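Local coordinates for protein muramoyltetrapeptide carboxypeptidase (Oxalobacter formigenes OXCC13, PDB 6UUK) that probably acts as a serine-type LD-carboxypeptidase of the S66 family, trimming muramoyl tetrapeptides of the bacterial cell wall, at residues V65-S68 and D69-A73; D101-R104 and S105-I108. All blocks are in the same frame, centred on the assembly; numbering follows the deposited sequence.

Contact 1 of 2, residues V65-S68 and D69-A73; sequences VPDS and DLQRA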
ATOM      1  N   VAL B  65      -1.947  20.583  13.738  1.00 34.57           N
ATOM      2  CA  VAL B  65      -0.756  20.837  14.544  1.00 29.82           C
ATOM      3  C   VAL B  65      -1.157  21.759  15.691  1.00 35.50           C
ATOM      4  O   VAL B  65      -1.949  22.690  15.480  1.00 39.79           O
ATOM      5  CB  VAL B  65       0.373  21.438  13.688  1.00 33.33           C
ATOM      6  CG1 VAL B  65       1.322  22.280  14.530  1.00 35.03           C
ATOM      7  CG2 VAL B  65       1.138  20.334  12.980  1.00 29.84           C
ATOM      8  N   PRO B  66      -0.667  21.532  16.911  1.00 38.33           N
ATOM      9  CA  PRO B  66      -0.997  22.441  18.016  1.00 28.42           C
ATOM     10  C   PRO B  66      -0.581  23.870  17.698  1.00 34.62           C
ATOM     11  O   PRO B  66       0.475  24.115  17.110  1.00 32.40           O
ATOM     12  CB  PRO B  66      -0.203  21.868  19.197  1.00 24.45           C
ATOM     13  CG  PRO B  66       0.843  20.988  18.579  1.00 34.04           C
ATOM     14  CD  PRO B  66       0.209  20.432  17.345  1.00 41.45           C
ATOM     15  N   ASP B  67      -1.436  24.817  18.095  1.00 29.10           N
ATOM     16  CA  ASP B  67      -1.204  26.220  17.760  1.00 26.85           C
ATOM     17  C   ASP B  67       0.093  26.739  18.366  1.00 31.66           C
ATOM     18  O   ASP B  67       0.688  27.685  17.837  1.00 34.79           O
ATOM     19  CB  ASP B  67      -2.389  27.068  18.225  1.00 26.88           C
ATOM     20  CG  ASP B  67      -2.245  28.529  17.846  1.00 35.20           C
ATOM     21  OD1 ASP B  67      -2.283  28.838  16.636  1.00 32.35           O
ATOM     22  OD2 ASP B  67      -2.095  29.368  18.759  1.00 40.33           O
ATOM     23  N   SER B  68       0.548  26.137  19.466  1.00 31.39           N
ATOM     24  CA  SER B  68       1.806  26.557  20.073  1.00 25.44           C
ATOM     25  C   SER B  68       2.989  26.262  19.159  1.00 24.30           C
ATOM     26  O   SER B  68       3.903  27.085  19.032  1.00 19.89           O
ATOM     27  CB  SER B  68       1.991  25.869  21.424  1.00 31.65           C
ATOM     28  OG  SER B  68       1.973  24.459  21.285  1.00 37.62           O
ATOM     29  N   ASP B  69       2.989  25.093  18.515  1.00 30.89           N
ATOM     30  CA  ASP B  69       4.096  24.740  17.634  1.00 24.88           C
ATOM     31  C   ASP B  69       4.062  25.554  16.346  1.00 21.46           C
ATOM     32  O   ASP B  69       5.113  25.952  15.831  1.00 23.10           O
ATOM     33  CB  ASP B  69       4.062  23.242  17.325  1.00 22.29           C
ATOM     34  CG  ASP B  69       4.230  22.388  18.566  1.00 30.61           C
ATOM     35  OD1 ASP B  69       4.305  22.957  19.676  1.00 31.75           O
ATOM     36  OD2 ASP B  69       4.290  21.148  18.433  1.00 48.99           O
ATOM     37  N   LEU B  70       2.864  25.818  15.817  1.00 18.19           N
ATOM     38  CA  LEU B  70       2.755  26.571  14.571  1.00 21.96           C
ATOM     39  C   LEU B  70       3.267  27.996  14.736  1.00 20.09           C
ATOM     40  O   LEU B  70       3.977  28.512  13.866  1.00 24.38           O
ATOM     41  CB  LEU B  70       1.305  26.575  14.086  1.00 23.83           C
ATOM     42  CG  LEU B  70       1.018  27.407  12.834  1.00 22.77           C
ATOM     43  CD1 LEU B  70       1.845  26.915  11.654  1.00 18.56           C
ATOM     44  CD2 LEU B  70      -0.466  27.384  12.501  1.00 19.63           C
ATOM     45  N   GLN B  71       2.917  28.650  15.848  1.00 17.51           N
ATOM     46  CA  GLN B  71       3.370  30.019  16.073  1.00 19.20           C
ATOM     47  C   GLN B  71       4.884  30.096  16.204  1.00 20.25           C
ATOM     48  O   GLN B  71       5.490  31.102  15.817  1.00 25.97           O
ATOM     49  CB  GLN B  71       2.693  30.596  17.316  1.00 28.27           C
ATOM     50  CG  GLN B  71       1.201  30.832  17.148  1.00 32.61           C
ATOM     51  CD  GLN B  71       0.525  31.239  18.443  1.00 44.81           C
ATOM     52  OE1 GLN B  71       0.910  30.793  19.524  1.00 48.28           O
ATOM     53  NE2 GLN B  71      -0.487  32.093  18.339  1.00 39.55           N
ATOM     54  N   ARG B  72       5.514  29.050  16.743  1.00 21.27           N
ATOM     55  CA  ARG B  72       6.971  29.012  16.789  1.00 17.02           C
ATOM     56  C   ARG B  72       7.555  28.769  15.403  1.00 18.04           C
ATOM     57  O   ARG B  72       8.617  29.307  15.065  1.00 21.07           O
ATOM     58  CB  ARG B  72       7.437  27.935  17.768  1.00 21.31           C
ATOM     59  CG  ARG B  72       8.947  27.769  17.849  1.00 19.88           C
ATOM     60  CD  ARG B  72       9.346  26.699  18.857  1.00 16.50           C
ATOM     61  NE  ARG B  72       8.837  25.377  18.502  1.00 19.43           N
ATOM     62  CZ  ARG B  72       7.760  24.817  19.045  1.00 23.60           C
ATOM     63  NH1 ARG B  72       7.071  25.461  19.977  1.00 23.81           N
ATOM     64  NH2 ARG B  72       7.373  23.609  18.657  1.00 21.11           N
ATOM     65  N   ALA B  73       6.873  27.966  14.582  1.00 19.62           N
ATOM     66  CA  ALA B  73       7.347  27.713  13.227  1.00 22.49           C
ATOM     67  C   ALA B  73       7.253  28.966  12.365  1.00 20.85           C
ATOM     68  O   ALA B  73       8.111  29.201  11.506  1.00 28.87           O
ATOM     69  CB  ALA B  73       6.553  26.570  12.598  1.00 24.74           C
TER
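Pro-66 and Asp-69 meet at the N-terminus of helix 67-79, the helix of a beta-alpha-beta unit between strands 55-59 and 83-86. Pro-66 holds the N-cap position, and its O takes the Leu-70 N-H at 3.2 Å. On the ring side, Pro-66 CG rests 3.5 Å from Asp-69 OD2. The other oxygen, Asp-69 OD1, is approached from above the carboxylate plane by Ser-68 OG, which donates a hydrogen bond of 3.2 Å. Arg-72 NH2 adds a weak hydrogen bond of 3.3 Å, part of a salt bridge, to Asp-69 OD1, while the same nitrogen also bonds Thr-179 O. With CG anti to its carbonyl carbon (chi1 -62°), Asp-69 sets the carboxylate back beside the first turn, where all three neighbours reach it. Replacing Asp-69 by alanine would remove the carboxylate, which would probably leave the Ser-68 hydroxyl without this acceptor and Arg-72 with Thr-179 O but no charge mate here. Farther round the turn, Gln-71 N bonds Asp-67 O at 3.1 Å. On the side of the helix facing helix 174-177, Leu-70 rests on Ile-174, and Val-65 CG1 lies 4.3 Å from Leu-70 CB.

Contact 2 of 2, residues D101-R104 and S105-I108; sequences DEER and SRQI
Glu-103 and Arg-106 form an i to i+3 salt bridge on helix 101-111, in the N-terminal domain of the LD-carboxypeptidase, and Gln-107 joins it from the i+4 position. Glu-103 has CG anti to its backbone N (chi1 -180°) and then bends at chi2, which carries the carboxylate along the helix toward the following turn. Arg-106 lies beside it, pointing the same way, and brings NH2 to within 2.5 Å of Glu-103 OE2. The bond is almost straight and lies in the guanidinium plane, meeting OE2 on its syn side; the carboxylate is turned 43° from that plane. Gln-107, extended beyond CG, sends NE2 to the anti lone pair of the same Glu-103 OE2, at 3.2 Å and in its own amide plane. Two donors thus grip one oxygen from its syn and anti sides, which probably restricts rotation of the carboxylate. The other end of the guanidinium, Arg-106 NH1, pairs with Glu-110. The backbone keeps its helical bonds, among them Gln-107 N to Glu-103 O at 3.0 Å.

A second salt bridge belongs to the more buried part of the turn. Arg-104 NH1 is held by Ala-99 O, and Phe-97 gives the guanidinium a cation-pi partner. A hydrogen bond from Trp-299 NE1 of the second subunit to Asp-101 OD2 ties the start of this helix to that subunit. Arg-104 folds back toward the start of the helix, lays one guanidinium face over Asp-101 CA, and places NH2 2.7 Å from Asp-101 OD1, on the anti side of the carboxylate.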
ATOM      1  N   ASP B 101     -13.116  18.028   4.495  1.00 23.95           N
ATOM      2  CA  ASP B 101     -12.550  17.882   3.157  1.00 18.36           C
ATOM      3  C   ASP B 101     -12.836  19.106   2.295  1.00 25.74           C
ATOM      4  O   ASP B 101     -11.968  19.558   1.539  1.00 23.73           O
ATOM      5  CB  ASP B 101     -13.098  16.621   2.489  1.00 17.64           C
ATOM      6  CG  ASP B 101     -12.905  15.381   3.340  1.00 18.01           C
ATOM      7  OD1 ASP B 101     -11.938  15.343   4.129  1.00 24.57           O
ATOM      8  OD2 ASP B 101     -13.721  14.444   3.218  1.00 28.16           O
ATOM      9  N   GLU B 102     -14.045  19.658   2.402  1.00 27.99           N
ATOM     10  CA  GLU B 102     -14.393  20.830   1.608  1.00 18.46           C
ATOM     11  C   GLU B 102     -13.677  22.078   2.107  1.00 21.01           C
ATOM     12  O   GLU B 102     -13.318  22.947   1.305  1.00 28.14           O
ATOM     13  CB  GLU B 102     -15.908  21.047   1.617  1.00 31.93           C
ATOM     14  CG  GLU B 102     -16.720  19.878   1.069  1.00 34.55           C
ATOM     15  CD  GLU B 102     -16.884  18.751   2.073  1.00 31.76           C
ATOM     16  OE1 GLU B 102     -16.600  18.973   3.269  1.00 29.74           O
ATOM     17  OE2 GLU B 102     -17.293  17.642   1.666  1.00 34.21           O
ATOM     18  N   GLU B 103     -13.460  22.186   3.419  1.00 21.89           N
ATOM     19  CA  GLU B 103     -12.756  23.348   3.950  1.00 20.38           C
ATOM     20  C   GLU B 103     -11.263  23.268   3.662  1.00 20.67           C
ATOM     21  O   GLU B 103     -10.645  24.273   3.293  1.00 20.28           O
ATOM     22  CB  GLU B 103     -13.009  23.481   5.452  1.00 20.09           C
ATOM     23  CG  GLU B 103     -12.313  24.672   6.096  1.00 24.92           C
ATOM     24  CD  GLU B 103     -12.787  26.005   5.541  1.00 31.64           C
ATOM     25  OE1 GLU B 103     -13.954  26.091   5.103  1.00 39.97           O
ATOM     26  OE2 GLU B 103     -11.989  26.966   5.543  1.00 25.62           O
ATOM     27  N   ARG B 104     -10.665  22.084   3.825  1.00 20.19           N
ATOM     28  CA  ARG B 104      -9.259  21.920   3.469  1.00 18.36           C
ATOM     29  C   ARG B 104      -9.037  22.157   1.982  1.00 23.20           C
ATOM     30  O   ARG B 104      -7.989  22.677   1.586  1.00 26.04           O
ATOM     31  CB  ARG B 104      -8.764  20.526   3.862  1.00 24.83           C
ATOM     32  CG  ARG B 104      -8.833  20.225   5.346  1.00 25.58           C
ATOM     33  CD  ARG B 104      -7.975  19.021   5.711  1.00 25.46           C
ATOM     34  NE  ARG B 104      -8.200  17.884   4.822  1.00 19.51           N
ATOM     35  CZ  ARG B 104      -9.166  16.985   4.983  1.00 19.07           C
ATOM     36  NH1 ARG B 104     -10.010  17.091   5.999  1.00 20.19           N
ATOM     37  NH2 ARG B 104      -9.291  15.982   4.125  1.00 13.66           N
ATOM     38  N   SER B 105     -10.010  21.787   1.146  1.00 15.15           N
ATOM     39  CA  SER B 105      -9.876  22.018  -0.288  1.00 20.89           C
ATOM     40  C   SER B 105      -9.964  23.502  -0.617  1.00 24.61           C
ATOM     41  O   SER B 105      -9.206  24.004  -1.455  1.00 27.76           O
ATOM     42  CB  SER B 105     -10.949  21.237  -1.044  1.00 23.91           C
ATOM     43  OG  SER B 105     -10.977  19.884  -0.636  1.00 26.81           O
ATOM     44  N   ARG B 106     -10.887  24.218   0.030  1.00 29.29           N
ATOM     45  CA  ARG B 106     -11.038  25.645  -0.228  1.00 29.19           C
ATOM     46  C   ARG B 106      -9.805  26.428   0.203  1.00 28.19           C
ATOM     47  O   ARG B 106      -9.451  27.425  -0.438  1.00 26.86           O
ATOM     48  CB  ARG B 106     -12.280  26.176   0.487  1.00 27.94           C
ATOM     49  CG  ARG B 106     -12.629  27.613   0.141  1.00 31.10           C
ATOM     50  CD  ARG B 106     -13.500  28.235   1.217  1.00 32.90           C
ATOM     51  NE  ARG B 106     -12.842  28.205   2.520  1.00 32.29           N
ATOM     52  CZ  ARG B 106     -11.954  29.106   2.927  1.00 31.12           C
ATOM     53  NH1 ARG B 106     -11.615  30.112   2.133  1.00 32.25           N
ATOM     54  NH2 ARG B 106     -11.402  29.000   4.129  1.00 30.99           N
ATOM     55  N   GLN B 107      -9.139  25.996   1.277  1.00 24.92           N
ATOM     56  CA  GLN B 107      -7.941  26.687   1.736  1.00 27.57           C
ATOM     57  C   GLN B 107      -6.773  26.531   0.771  1.00 30.76           C
ATOM     58  O   GLN B 107      -5.856  27.359   0.788  1.00 27.12           O
ATOM     59  CB  GLN B 107      -7.542  26.184   3.125  1.00 26.64           C
ATOM     60  CG  GLN B 107      -8.558  26.497   4.213  1.00 30.41           C
ATOM     61  CD  GLN B 107      -8.213  25.852   5.541  1.00 28.52           C
ATOM     62  OE1 GLN B 107      -7.141  25.268   5.702  1.00 35.49           O
ATOM     63  NE2 GLN B 107      -9.125  25.953   6.502  1.00 36.55           N
ATOM     64  N   ILE B 108      -6.782  25.492  -0.066  1.00 31.41           N
ATOM     65  CA  ILE B 108      -5.721  25.333  -1.055  1.00 29.97           C
ATOM     66  C   ILE B 108      -6.002  26.185  -2.286  1.00 26.08           C
ATOM     67  O   ILE B 108      -5.080  26.741  -2.893  1.00 23.84           O
ATOM     68  CB  ILE B 108      -5.548  23.846  -1.419  1.00 35.36           C
ATOM     69  CG1 ILE B 108      -5.388  23.002  -0.155  1.00 35.65           C
ATOM     70  CG2 ILE B 108      -4.341  23.656  -2.322  1.00 33.25           C
ATOM     71  CD1 ILE B 108      -5.240  21.521  -0.424  1.00 32.39           C
TER

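Overall arrangement
Both contacts lie at the N-terminal parts of two different helices, 67-79 and 101-111, in the N-terminal domain, in series along the chain, with centres about 20 Å apart and no touch between them. Contact 1 is a surface arrangement, mostly of exposed residues; Leu-70, against helix 174-177, is its one buried member. Contact 2 is largely buried, and through one aspartate it reaches the second subunit, whereas no other chain of the assembly touches contact 1. Residues 65-73 combine a proline-capped start with a weak ion pair, while residues 101-108 carry two shorter ones, one buried and the other on the more exposed side. Contact 1 has Val-65 about 12 Å from the predicted nucleophile Ser-152 between side chains; contact 2 lies away from the predicted catalytic residues.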